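Local structure of putative pachytene checkpoint protein 2 (4XGU) at residues Glu34-Ala39 with Glu67-Gly72; Ile17-Pro22 with Leu100-Pro105; His12-Ile17 with Ser197-Asp202; Leu188-Ala193 with Ser207-Ile212; Ala154-Leu159 with Ile169-Leu174. The protein is an AAA+ ATPase that binds and hydrolyses ATP and probably plays a key role in chromosome recombination during meiosis. One frame throughout, in Å; residues are numbered along the deposited sequence.

In the fold
Contacts 1, 4 and 5 are buried, whereas contacts 2 and 3 are only partly so. Contact 1 is purely aliphatic and packs helix 30-41 on the small N-terminal sheet. That sheet also carries contact 3, through strand 12-16, where a histidine-arginine stack joins it to the end of helix 185-199. The same helix supplies contact 4 nearer its start, with methionine and the methylenes of a lysine facing a strand of the ATPase sheet. Contact 2 is the thinnest, one weak amide bond between two loops, and shares Ile-17 with contact 3. Contact 5, leucines on valine, lies against a neighbouring subunit, and its helix touches Arg-199 and Met-200 of contact 3.

Contact 1. Residues Glu34-Ala39 with Glu67-Gly72; sequences EELIKA and EKLVIG
A chi1 of 166° swings Leu-36 CG away from the backbone N, and one of 79° tucks Leu-69 CG between backbone N and carbonyl carbon; together they bring the leucine ends into touch. Here helix 30-41 lies on one face of the three-stranded mixed sheet of the Pch2 N-terminal domain, with strand 68-72 at the sheet's edge. The leucines meet tip to tip: Leu-69 CD2 sits 4.1 Å from Leu-36 CD2 and is about as close to CG of the same residue, so one methyl rests against the whole isopropyl fork. Leu-69 and Ile-71, two apart on the strand, point their CB atoms at the helix.

The link is entirely aliphatic and modest in size, burying 146 Å² in all. Helix and strand also share a third partner, since Ile-37 and Leu-69 both pack on Ile-15 of the middle strand 12-16. Glu-67 and Lys-68 together face Arg-16 in a classic beta bulge. Further along, Ile-71 passes Ile-37 at a slant, its CD1 lying 3.9 Å from Ile-37 CG2 and 4.0 Å from the backbone oxygen Ile-37 O.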
# COMPACT_ATOMS: atom_id res chain seq x y z
N GLU B 34 6.83 52.81 40.47
CA GLU B 34 5.43 53.09 40.21
C GLU B 34 5.24 54.53 39.77
O GLU B 34 4.36 54.84 38.96
CB GLU B 34 4.58 52.78 41.44
CG GLU B 34 3.09 52.83 41.19
CD GLU B 34 2.29 52.17 42.29
OE1 GLU B 34 1.04 52.10 42.16
OE2 GLU B 34 2.90 51.70 43.28
N GLU B 35 6.07 55.42 40.30
CA GLU B 35 6.07 56.82 39.91
C GLU B 35 6.52 56.94 38.46
O GLU B 35 5.95 57.71 37.68
CB GLU B 35 6.97 57.64 40.84
CG GLU B 35 6.32 58.90 41.42
CD GLU B 35 5.13 58.61 42.33
OE1 GLU B 35 4.92 57.43 42.71
OE2 GLU B 35 4.41 59.57 42.68
N LEU B 36 7.55 56.17 38.10
CA LEU B 36 8.03 56.10 36.72
C LEU B 36 6.93 55.68 35.76
O LEU B 36 6.77 56.28 34.69
CB LEU B 36 9.19 55.11 36.62
CG LEU B 36 9.58 54.67 35.21
CD1 LEU B 36 10.18 55.83 34.42
CD2 LEU B 36 10.52 53.47 35.23
N ILE B 37 6.17 54.66 36.14
CA ILE B 37 5.12 54.13 35.29
C ILE B 37 3.97 55.13 35.13
O ILE B 37 3.37 55.23 34.06
CB ILE B 37 4.59 52.80 35.84
CG1 ILE B 37 5.70 51.75 35.83
CG2 ILE B 37 3.41 52.30 35.03
CD1 ILE B 37 5.33 50.46 36.49
N LYS B 38 3.67 55.87 36.19
CA LYS B 38 2.64 56.90 36.12
C LYS B 38 3.05 58.00 35.15
O LYS B 38 2.23 58.50 34.37
CB LYS B 38 2.35 57.49 37.50
N ALA B 39 4.33 58.37 35.18
CA ALA B 39 4.84 59.42 34.32
C ALA B 39 4.94 58.96 32.87
O ALA B 39 4.68 59.72 31.94
CB ALA B 39 6.19 59.91 34.82
N GLU B 67 16.01 50.36 31.87
CA GLU B 67 16.70 50.27 30.60
C GLU B 67 15.67 50.31 29.48
O GLU B 67 15.95 50.78 28.37
CB GLU B 67 17.53 48.98 30.53
CG GLU B 67 18.84 49.10 29.77
CD GLU B 67 19.77 47.92 29.99
OE1 GLU B 67 19.35 46.77 29.73
OE2 GLU B 67 20.92 48.14 30.44
N LYS B 68 14.47 49.84 29.78
CA LYS B 68 13.36 49.82 28.83
C LYS B 68 12.08 49.41 29.55
O LYS B 68 12.10 48.51 30.40
CB LYS B 68 13.66 48.86 27.67
CG LYS B 68 12.46 48.43 26.85
CD LYS B 68 12.91 47.64 25.63
CE LYS B 68 11.79 46.77 25.07
NZ LYS B 68 12.24 45.97 23.89
N LEU B 69 10.97 50.07 29.23
CA LEU B 69 9.70 49.69 29.83
C LEU B 69 8.63 49.54 28.76
O LEU B 69 8.67 50.20 27.72
CB LEU B 69 9.26 50.71 30.89
CG LEU B 69 8.63 52.03 30.45
CD1 LEU B 69 7.11 51.95 30.37
CD2 LEU B 69 9.05 53.14 31.40
N VAL B 70 7.68 48.64 29.02
CA VAL B 70 6.54 48.43 28.14
C VAL B 70 5.26 48.50 28.96
O VAL B 70 5.17 47.92 30.04
CB VAL B 70 6.60 47.07 27.42
CG1 VAL B 70 5.52 46.99 26.35
CG2 VAL B 70 7.98 46.84 26.82
N ILE B 71 4.27 49.22 28.45
CA ILE B 71 2.94 49.23 29.05
C ILE B 71 1.92 48.70 28.04
O ILE B 71 1.76 49.25 26.96
CB ILE B 71 2.53 50.63 29.50
CG1 ILE B 71 3.49 51.14 30.57
CG2 ILE B 71 1.10 50.63 30.02
CD1 ILE B 71 3.12 52.50 31.11
N GLY B 72 1.24 47.62 28.41
CA GLY B 72 0.35 46.96 27.48
C GLY B 72 -0.90 46.39 28.09
O GLY B 72 -0.91 45.97 29.25

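Contact 2. Residues Ile17-Pro22 with Leu100-Pro105; sequences ICQKFP and LHKDGP
Gln-19 and Leu-100 meet with their side chains crossing obliquely, and the carboxamide end of the glutamine does all the touching from its loop. Its CG lies beside the backbone N (chi1 -76°) and the chain then bends at chi2 (79°), which carries NE2 across to the other loop. There NE2 donates to the backbone oxygen Leu-100 O at 3.4 Å. The bond is weak: besides being long it is bent, with an angle of 141° at the hydrogen. The same NE2 lies 4.0 Å from the methyl Leu-100 CD1, so the amide nitrogen is set against both the carbonyl and the side chain of one residue.

Lys-102 comes to this nitrogen as well, though with carbon: its CE is 4.0 Å from Gln-19 NE2. The lysine is exposed and the glutamine partly so, which makes this a light contact of 104 Å² near the surface. A firmer tie lies just beside it, where Lys-99 NZ hydrogen-bonds to both Gln-19 O and Phe-21 O.

In the fold, 17-22 is the loop leaving strand 12-16 on the way to helix 30-41. Residues 100-105 lead from strand 95-98, the neighbour of 12-16 in the small N-terminal sheet, to strand 106-107 at the edge of the large ATPase sheet.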
# COMPACT_ATOMS: atom_id res chain seq x y z
N ILE B 17 15.44 46.27 34.10
CA ILE B 17 16.49 46.96 34.84
C ILE B 17 17.88 46.51 34.40
O ILE B 17 18.03 45.56 33.64
CB ILE B 17 16.36 46.73 36.36
CG1 ILE B 17 16.11 45.25 36.65
CG2 ILE B 17 15.26 47.60 36.94
CD1 ILE B 17 15.91 44.95 38.11
N CYS B 18 18.90 47.21 34.89
CA CYS B 18 20.28 46.85 34.61
C CYS B 18 20.67 45.60 35.37
O CYS B 18 20.07 45.27 36.39
CB CYS B 18 21.23 48.00 34.96
SG CYS B 18 21.81 48.96 33.55
N GLN B 19 21.69 44.90 34.88
CA GLN B 19 22.23 43.76 35.60
C GLN B 19 22.87 44.24 36.89
O GLN B 19 22.72 43.61 37.94
CB GLN B 19 23.25 42.99 34.76
CG GLN B 19 22.65 42.10 33.67
CD GLN B 19 22.23 42.89 32.44
OE1 GLN B 19 22.59 44.05 32.27
NE2 GLN B 19 21.46 42.24 31.56
N LYS B 20 23.58 45.37 36.81
CA LYS B 20 24.24 45.95 37.98
C LYS B 20 23.23 46.38 39.03
O LYS B 20 23.57 46.50 40.21
CB LYS B 20 25.12 47.14 37.57
CG LYS B 20 26.44 46.73 36.91
CD LYS B 20 27.58 47.67 37.28
CE LYS B 20 27.85 48.68 36.18
NZ LYS B 20 28.91 49.66 36.58
N PHE B 21 22.00 46.63 38.61
CA PHE B 21 20.91 46.88 39.55
C PHE B 21 20.64 45.60 40.34
O PHE B 21 20.27 44.58 39.76
CB PHE B 21 19.65 47.34 38.82
CG PHE B 21 18.67 48.09 39.69
CD1 PHE B 21 18.03 47.46 40.74
CD2 PHE B 21 18.38 49.42 39.43
CE1 PHE B 21 17.13 48.15 41.54
CE2 PHE B 21 17.49 50.11 40.22
CZ PHE B 21 16.86 49.48 41.28
N PRO B 22 20.82 45.66 41.67
CA PRO B 22 20.55 44.52 42.55
C PRO B 22 19.06 44.24 42.70
O PRO B 22 18.29 45.16 43.00
CB PRO B 22 21.16 44.94 43.88
CG PRO B 22 21.08 46.43 43.87
CD PRO B 22 21.28 46.84 42.43
N LEU B 100 17.22 40.53 31.49
CA LEU B 100 17.32 39.45 30.52
C LEU B 100 18.66 38.76 30.58
O LEU B 100 19.69 39.40 30.79
CB LEU B 100 17.09 39.98 29.10
CG LEU B 100 17.42 41.41 28.70
CD1 LEU B 100 18.93 41.70 28.52
CD2 LEU B 100 16.59 41.78 27.49
N HIS B 101 18.66 37.44 30.36
CA HIS B 101 19.89 36.69 30.35
C HIS B 101 20.52 36.77 28.96
O HIS B 101 19.80 36.73 27.96
CB HIS B 101 19.65 35.22 30.74
CG HIS B 101 18.52 35.03 31.69
ND1 HIS B 101 18.69 34.95 33.06
CD2 HIS B 101 17.19 34.88 31.48
CE1 HIS B 101 17.52 34.78 33.64
NE2 HIS B 101 16.59 34.73 32.70
N LYS B 102 21.84 36.89 28.91
CA LYS B 102 22.56 36.94 27.64
C LYS B 102 23.36 35.67 27.43
O LYS B 102 24.20 35.59 26.53
CB LYS B 102 23.48 38.16 27.57
CG LYS B 102 23.79 38.81 28.90
CD LYS B 102 24.14 40.28 28.71
CE LYS B 102 22.97 41.02 28.07
NZ LYS B 102 23.32 42.43 27.72
N ASP B 103 23.07 34.68 28.27
CA ASP B 103 23.77 33.40 28.26
C ASP B 103 23.74 32.74 26.89
O ASP B 103 24.66 32.01 26.52
CB ASP B 103 23.14 32.47 29.31
CG ASP B 103 22.80 33.19 30.61
OD1 ASP B 103 22.98 34.42 30.68
OD2 ASP B 103 22.35 32.51 31.55
N GLY B 104 22.67 33.00 26.13
CA GLY B 104 22.54 32.48 24.79
C GLY B 104 21.96 31.08 24.76
O GLY B 104 21.80 30.45 25.80
N PRO B 105 21.65 30.58 23.55
CA PRO B 105 21.11 29.23 23.37
C PRO B 105 22.14 28.15 23.66
O PRO B 105 23.33 28.36 23.42
CB PRO B 105 20.69 29.22 21.90
CG PRO B 105 21.60 30.21 21.25
CD PRO B 105 21.80 31.29 22.27

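Contact 3. Residues His12-Ile17 with Ser197-Asp202; sequences HAEIRI and SIRMND
Ile-198, in the last turn of helix 185-199, lies across Glu-14 at about a right angle. Its CG2 is 3.9 Å from Glu-14 CG, and its CD1 is 3.8 Å from Glu-14 OE1, so the isoleucine lines the stem and one oxygen of the carboxylate. The other oxygen, Glu-14 OE2, is hydrogen-bonded to His-195 one turn back on the same helix.

Next comes Arg-199, whose chain bends at chi2 (-106°) and again at chi3 and so lays the guanidinium flat on the ring of His-12. The centres are 3.8 Å apart and the planes only 1° from parallel. Arg-199 CD adds a CH-pi contact over the same ring, 3.7 Å from its centroid. Glu-14 OE2, 5.5 Å from Arg-199 NE, would probably add a mild electrostatic pull. Were His-12 an alanine, the guanidinium would probably lose the flat surface it rests on and be freer to swing.

Met-200 is where the chain departs from helical geometry, and it turns to helix 145-161, which also packs on Arg-199. The middle strand 12-16 of the N-terminal sheet is thus docked on the end of an ATPase-domain helix, with helix 30-41 packed on Ala-13 and Ile-15.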
# COMPACT_ATOMS: atom_id res chain seq x y z
N HIS B 12 -0.82 45.91 32.25
CA HIS B 12 0.44 45.45 32.80
C HIS B 12 1.60 46.35 32.39
O HIS B 12 1.51 47.11 31.43
CB HIS B 12 0.72 44.01 32.35
CG HIS B 12 -0.30 43.02 32.83
ND1 HIS B 12 -0.09 42.20 33.92
CD2 HIS B 12 -1.54 42.73 32.37
CE1 HIS B 12 -1.16 41.44 34.10
NE2 HIS B 12 -2.05 41.74 33.18
N ALA B 13 2.69 46.26 33.15
CA ALA B 13 3.90 46.99 32.80
C ALA B 13 5.13 46.13 33.03
O ALA B 13 5.33 45.57 34.11
CB ALA B 13 3.99 48.28 33.59
N GLU B 14 5.96 46.00 31.99
CA GLU B 14 7.20 45.26 32.08
C GLU B 14 8.36 46.24 32.06
O GLU B 14 8.44 47.10 31.19
CB GLU B 14 7.32 44.27 30.92
CG GLU B 14 6.11 43.36 30.75
CD GLU B 14 6.11 42.60 29.44
OE1 GLU B 14 7.15 42.64 28.73
OE2 GLU B 14 5.08 41.98 29.11
N ILE B 15 9.25 46.12 33.04
CA ILE B 15 10.37 47.04 33.15
C ILE B 15 11.69 46.29 33.22
O ILE B 15 11.91 45.49 34.13
CB ILE B 15 10.24 47.94 34.39
CG1 ILE B 15 8.95 48.76 34.31
CG2 ILE B 15 11.44 48.85 34.52
CD1 ILE B 15 8.70 49.61 35.54
N ARG B 16 12.57 46.55 32.26
CA ARG B 16 13.89 45.93 32.25
C ARG B 16 14.90 46.79 33.00
O ARG B 16 15.19 47.92 32.59
CB ARG B 16 14.38 45.70 30.82
CG ARG B 16 15.67 44.91 30.73
CD ARG B 16 16.51 45.34 29.54
NE ARG B 16 15.75 45.33 28.30
CZ ARG B 16 16.23 45.78 27.14
NH1 ARG B 16 17.47 46.26 27.07
NH2 ARG B 16 15.48 45.74 26.05
N ILE B 17 15.44 46.27 34.10
CA ILE B 17 16.49 46.96 34.84
C ILE B 17 17.88 46.51 34.40
O ILE B 17 18.03 45.56 33.64
CB ILE B 17 16.36 46.73 36.36
CG1 ILE B 17 16.11 45.25 36.65
CG2 ILE B 17 15.26 47.60 36.94
CD1 ILE B 17 15.91 44.95 38.11
N SER B 197 6.91 34.78 30.40
CA SER B 197 7.96 34.54 31.39
C SER B 197 8.11 35.73 32.34
O SER B 197 8.41 35.56 33.52
CB SER B 197 9.29 34.26 30.70
OG SER B 197 9.73 35.39 29.97
N ILE B 198 7.91 36.93 31.82
CA ILE B 198 7.97 38.14 32.63
C ILE B 198 6.67 38.35 33.40
O ILE B 198 6.68 38.68 34.59
CB ILE B 198 8.26 39.39 31.77
CG1 ILE B 198 9.63 39.26 31.10
CG2 ILE B 198 8.21 40.65 32.61
CD1 ILE B 198 9.90 40.31 30.06
N ARG B 199 5.54 38.15 32.72
CA ARG B 199 4.22 38.27 33.34
C ARG B 199 4.06 37.36 34.55
O ARG B 199 3.46 37.74 35.55
CB ARG B 199 3.13 37.95 32.32
CG ARG B 199 2.59 39.15 31.56
CD ARG B 199 1.20 39.52 32.06
NE ARG B 199 0.30 39.90 30.98
CZ ARG B 199 -0.90 39.37 30.78
NH1 ARG B 199 -1.36 38.44 31.61
NH2 ARG B 199 -1.66 39.78 29.77
N MET B 200 4.61 36.15 34.45
CA MET B 200 4.46 35.15 35.50
C MET B 200 5.70 35.06 36.39
O MET B 200 5.88 34.08 37.11
CB MET B 200 4.18 33.77 34.88
CG MET B 200 3.03 33.74 33.89
SD MET B 200 1.40 33.73 34.66
CE MET B 200 0.35 33.88 33.22
N ASN B 201 6.56 36.08 36.33
CA ASN B 201 7.83 36.02 37.04
C ASN B 201 7.66 36.03 38.56
O ASN B 201 8.53 35.56 39.29
CB ASN B 201 8.74 37.18 36.61
CG ASN B 201 8.28 38.51 37.16
OD1 ASN B 201 7.11 38.71 37.48
ND2 ASN B 201 9.21 39.45 37.26
N ASP B 202 6.53 36.55 39.02
CA ASP B 202 6.20 36.50 40.44
C ASP B 202 5.87 35.07 40.85
O ASP B 202 6.16 34.64 41.97
CB ASP B 202 5.04 37.44 40.77
CG ASP B 202 5.00 37.85 42.23
OD1 ASP B 202 5.28 37.00 43.11
OD2 ASP B 202 4.70 39.03 42.51

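Contact 4. Residues Leu188-Ala193 with Ser207-Ile212; sequences LCKGLA and SVMLEI
This is a buried helix-on-sheet contact in the ATPase core, formed by Lys-190 and Ala-193 of helix 185-199 with Met-209 and Glu-211 of strand 206-212. Segments 188-193 and 207-212 run nearly antiparallel, at 167°, with their axes 10.7 Å apart at closest. Met-209 stretches out from the sheet, CG anti to the backbone N (chi1 160°) and extended beyond, and its terminal methyl CE reaches to 3.6 Å from Lys-190 CD. Its sulfur lies against Ala-193, with SD 4.3 Å from Ala-193 CB.

Lys-190 crosses both strand side chains at about a right angle, and it meets Glu-211 with carbon: CE lies 3.6 Å from Glu-211 OE1. The ammonium is more distant, NZ being 4.3 Å from OE1, beyond a salt bridge. The carboxylate's firm partner is Trp-125, whose indole NE1 hydrogen-bonds to OE1.

The side chain of Lys-190 also approaches that of Thr-186, a predicted ATP-binding residue of the Walker A motif, and is about 7 Å from the bound ADP. Strand 206-212 ends the parallel core, whose order is 315-318, 174-178, 293-299, 245-251, 206-212; this order, with the P-loop between strand 174-178 and helix 185-199, is characteristic of AAA+ ATPases.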
# COMPACT_ATOMS: atom_id res chain seq x y z
N LEU B 188 5.97 34.83 16.69
CA LEU B 188 4.86 34.95 17.63
C LEU B 188 5.10 34.08 18.86
O LEU B 188 4.92 34.54 19.99
CB LEU B 188 3.54 34.55 16.97
CG LEU B 188 2.87 35.57 16.05
CD1 LEU B 188 1.58 35.00 15.48
CD2 LEU B 188 2.58 36.85 16.82
N CYS B 189 5.50 32.84 18.64
CA CYS B 189 5.76 31.91 19.73
C CYS B 189 6.91 32.38 20.61
O CYS B 189 6.83 32.28 21.84
CB CYS B 189 6.06 30.51 19.19
SG CYS B 189 4.64 29.67 18.48
N LYS B 190 7.97 32.88 19.99
CA LYS B 190 9.12 33.38 20.73
C LYS B 190 8.69 34.54 21.62
O LYS B 190 8.89 34.51 22.84
CB LYS B 190 10.23 33.84 19.78
CG LYS B 190 10.67 32.81 18.75
CD LYS B 190 11.59 31.77 19.34
CE LYS B 190 12.51 31.17 18.29
NZ LYS B 190 13.42 32.19 17.69
N GLY B 191 8.09 35.56 21.01
CA GLY B 191 7.70 36.76 21.72
C GLY B 191 6.66 36.50 22.79
O GLY B 191 6.68 37.13 23.85
N LEU B 192 5.75 35.58 22.50
CA LEU B 192 4.69 35.22 23.44
C LEU B 192 5.27 34.63 24.72
O LEU B 192 4.89 35.01 25.82
CB LEU B 192 3.72 34.23 22.79
CG LEU B 192 2.69 33.60 23.72
CD1 LEU B 192 1.77 34.66 24.30
CD2 LEU B 192 1.89 32.56 22.95
N ALA B 193 6.20 33.69 24.56
CA ALA B 193 6.89 33.09 25.69
C ALA B 193 7.75 34.12 26.42
O ALA B 193 7.93 34.03 27.64
CB ALA B 193 7.75 31.92 25.22
N SER B 207 12.63 30.59 34.22
CA SER B 207 11.84 30.23 33.04
C SER B 207 12.73 29.82 31.87
O SER B 207 13.65 30.55 31.50
CB SER B 207 10.93 31.40 32.64
OG SER B 207 10.15 31.05 31.51
N VAL B 208 12.45 28.65 31.30
CA VAL B 208 13.24 28.13 30.19
C VAL B 208 12.36 27.80 28.99
O VAL B 208 11.15 27.61 29.13
CB VAL B 208 14.02 26.86 30.60
CG1 VAL B 208 15.05 27.18 31.67
CG2 VAL B 208 13.06 25.78 31.08
N MET B 209 12.97 27.75 27.81
CA MET B 209 12.26 27.34 26.60
C MET B 209 13.09 26.38 25.77
O MET B 209 14.26 26.64 25.48
CB MET B 209 11.87 28.55 25.74
CG MET B 209 11.57 28.19 24.28
SD MET B 209 10.76 29.51 23.35
CE MET B 209 11.14 29.02 21.67
N LEU B 210 12.48 25.27 25.39
CA LEU B 210 13.11 24.27 24.54
C LEU B 210 12.54 24.31 23.14
O LEU B 210 11.35 24.09 22.94
CB LEU B 210 12.95 22.87 25.14
CG LEU B 210 13.95 22.57 26.25
CD1 LEU B 210 13.53 21.36 27.05
CD2 LEU B 210 15.33 22.36 25.65
N GLU B 211 13.40 24.60 22.17
CA GLU B 211 12.97 24.69 20.78
C GLU B 211 13.41 23.46 19.99
O GLU B 211 14.58 23.08 20.01
CB GLU B 211 13.52 25.96 20.14
CG GLU B 211 13.08 26.16 18.70
CD GLU B 211 13.59 27.46 18.11
OE1 GLU B 211 14.35 28.17 18.80
OE2 GLU B 211 13.22 27.76 16.95
N ILE B 212 12.46 22.85 19.29
CA ILE B 212 12.73 21.64 18.52
C ILE B 212 12.48 21.87 17.03
O ILE B 212 11.57 22.62 16.66
CB ILE B 212 11.87 20.46 19.00
CG1 ILE B 212 11.86 20.39 20.53
CG2 ILE B 212 12.36 19.15 18.41
CD1 ILE B 212 10.98 19.28 21.09

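Contact 5. Residues Ala154-Leu159 with Ile169-Leu174; sequences AALARL and INVNRL
Ser-160 OG bridges this contact: the hydroxyl hydrogen-bonds to Leu-156 O one turn earlier on helix 145-161, and Arg-173 NH1 reaches it weakly from the loop. Around that bridge the chemistry is aliphatic. Leu-156 and Val-171 lie alongside each other, running opposite ways, and Leu-156 CD2 comes to 3.6 Å from Val-171 CG1, a close methyl-to-methyl approach. The torsions share out the valine's branches: with CG1 anti to the backbone N (chi1 178°), that methyl goes to Leu-156, and CG2 is left for the next turn of the helix. There Leu-159 CD1 stands 4.5 Å from Val-171 CG2, a looser touch. Val-171 is therefore set against the ridge made by two leucines three residues apart. A neighbouring subunit borders the contact too: its Thr-392 packs on Leu-156, and its Tyr-395 packs on Leu-159 and makes a cation-pi contact with Arg-158.

Beyond the valine the chain turns sharply at Arg-173, whose positive phi (64°) belongs to the left-handed helical region, with Asn-172 N hydrogen-bonded to Asp-314 at the turn, and from Leu-174 onward it enters strand 174-178.

The contact thus packs helix 145-161 on the loop that leads into strand 174-178 of the ATPase sheet, with helix 185-199 alongside at Ala-154.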
# COMPACT_ATOMS: atom_id res chain seq x y z
N ALA B 154 -2.30 33.44 28.07
CA ALA B 154 -2.12 33.91 29.44
C ALA B 154 -3.14 33.25 30.36
O ALA B 154 -2.83 32.91 31.50
CB ALA B 154 -2.24 35.42 29.51
N ALA B 155 -4.36 33.09 29.86
CA ALA B 155 -5.42 32.45 30.63
C ALA B 155 -5.09 30.99 30.88
O ALA B 155 -5.29 30.48 31.98
CB ALA B 155 -6.75 32.59 29.91
N LEU B 156 -4.59 30.31 29.84
CA LEU B 156 -4.18 28.92 29.97
C LEU B 156 -3.09 28.78 31.02
O LEU B 156 -3.12 27.86 31.83
CB LEU B 156 -3.69 28.37 28.63
CG LEU B 156 -4.73 28.04 27.57
CD1 LEU B 156 -4.05 27.56 26.30
CD2 LEU B 156 -5.70 26.99 28.08
N ALA B 157 -2.13 29.70 30.99
CA ALA B 157 -1.02 29.68 31.93
C ALA B 157 -1.49 30.00 33.35
O ALA B 157 -1.07 29.34 34.31
CB ALA B 157 0.06 30.67 31.49
N ARG B 158 -2.34 31.02 33.48
CA ARG B 158 -2.86 31.42 34.79
C ARG B 158 -3.65 30.29 35.44
O ARG B 158 -3.46 30.00 36.62
CB ARG B 158 -3.75 32.66 34.65
CG ARG B 158 -3.13 33.93 35.22
CD ARG B 158 -4.04 35.13 35.03
NE ARG B 158 -4.06 35.59 33.64
CZ ARG B 158 -5.17 35.77 32.93
NH1 ARG B 158 -6.35 35.53 33.47
NH2 ARG B 158 -5.09 36.20 31.67
N LEU B 159 -4.53 29.67 34.67
CA LEU B 159 -5.31 28.53 35.15
C LEU B 159 -4.39 27.39 35.57
O LEU B 159 -4.51 26.86 36.68
CB LEU B 159 -6.28 28.05 34.07
CG LEU B 159 -7.51 28.92 33.82
CD1 LEU B 159 -8.26 28.43 32.59
CD2 LEU B 159 -8.42 28.89 35.04
N ILE B 169 -12.39 20.89 34.04
CA ILE B 169 -12.19 21.90 33.01
C ILE B 169 -11.07 21.49 32.07
O ILE B 169 -9.95 21.21 32.50
CB ILE B 169 -11.87 23.27 33.63
CG1 ILE B 169 -13.08 23.80 34.40
CG2 ILE B 169 -11.45 24.26 32.55
CD1 ILE B 169 -12.89 25.19 34.95
N ASN B 170 -11.37 21.47 30.78
CA ASN B 170 -10.44 20.96 29.78
C ASN B 170 -9.37 21.97 29.38
O ASN B 170 -9.64 22.95 28.69
CB ASN B 170 -11.21 20.50 28.54
CG ASN B 170 -10.30 20.03 27.43
OD1 ASN B 170 -9.71 18.95 27.51
ND2 ASN B 170 -10.19 20.83 26.37
N VAL B 171 -8.14 21.73 29.83
CA VAL B 171 -7.00 22.57 29.49
C VAL B 171 -5.89 21.71 28.90
O VAL B 171 -5.22 20.97 29.62
CB VAL B 171 -6.47 23.34 30.72
CG1 VAL B 171 -5.27 24.18 30.35
CG2 VAL B 171 -7.57 24.21 31.31
N ASN B 172 -5.70 21.81 27.59
CA ASN B 172 -4.76 20.94 26.88
C ASN B 172 -3.30 21.35 27.04
O ASN B 172 -2.40 20.52 26.87
CB ASN B 172 -5.11 20.90 25.39
CG ASN B 172 -6.27 19.97 25.09
OD1 ASN B 172 -6.48 18.98 25.78
ND2 ASN B 172 -7.02 20.29 24.04
N ARG B 173 -3.07 22.63 27.34
CA ARG B 173 -1.73 23.20 27.47
C ARG B 173 -0.95 23.16 26.16
O ARG B 173 0.27 23.28 26.15
CB ARG B 173 -0.92 22.48 28.56
CG ARG B 173 -0.51 23.37 29.71
CD ARG B 173 -1.44 23.22 30.90
NE ARG B 173 -1.30 21.92 31.55
CZ ARG B 173 -1.99 21.54 32.62
NH1 ARG B 173 -2.88 22.36 33.16
NH2 ARG B 173 -1.80 20.33 33.14
N LEU B 174 -1.67 22.99 25.05
CA LEU B 174 -1.05 23.01 23.73
C LEU B 174 -1.68 24.12 22.89
O LEU B 174 -2.87 24.37 22.98
CB LEU B 174 -1.21 21.65 23.03
CG LEU B 174 -0.44 21.38 21.73
CD1 LEU B 174 -0.14 19.90 21.58
CD2 LEU B 174 -1.19 21.87 20.51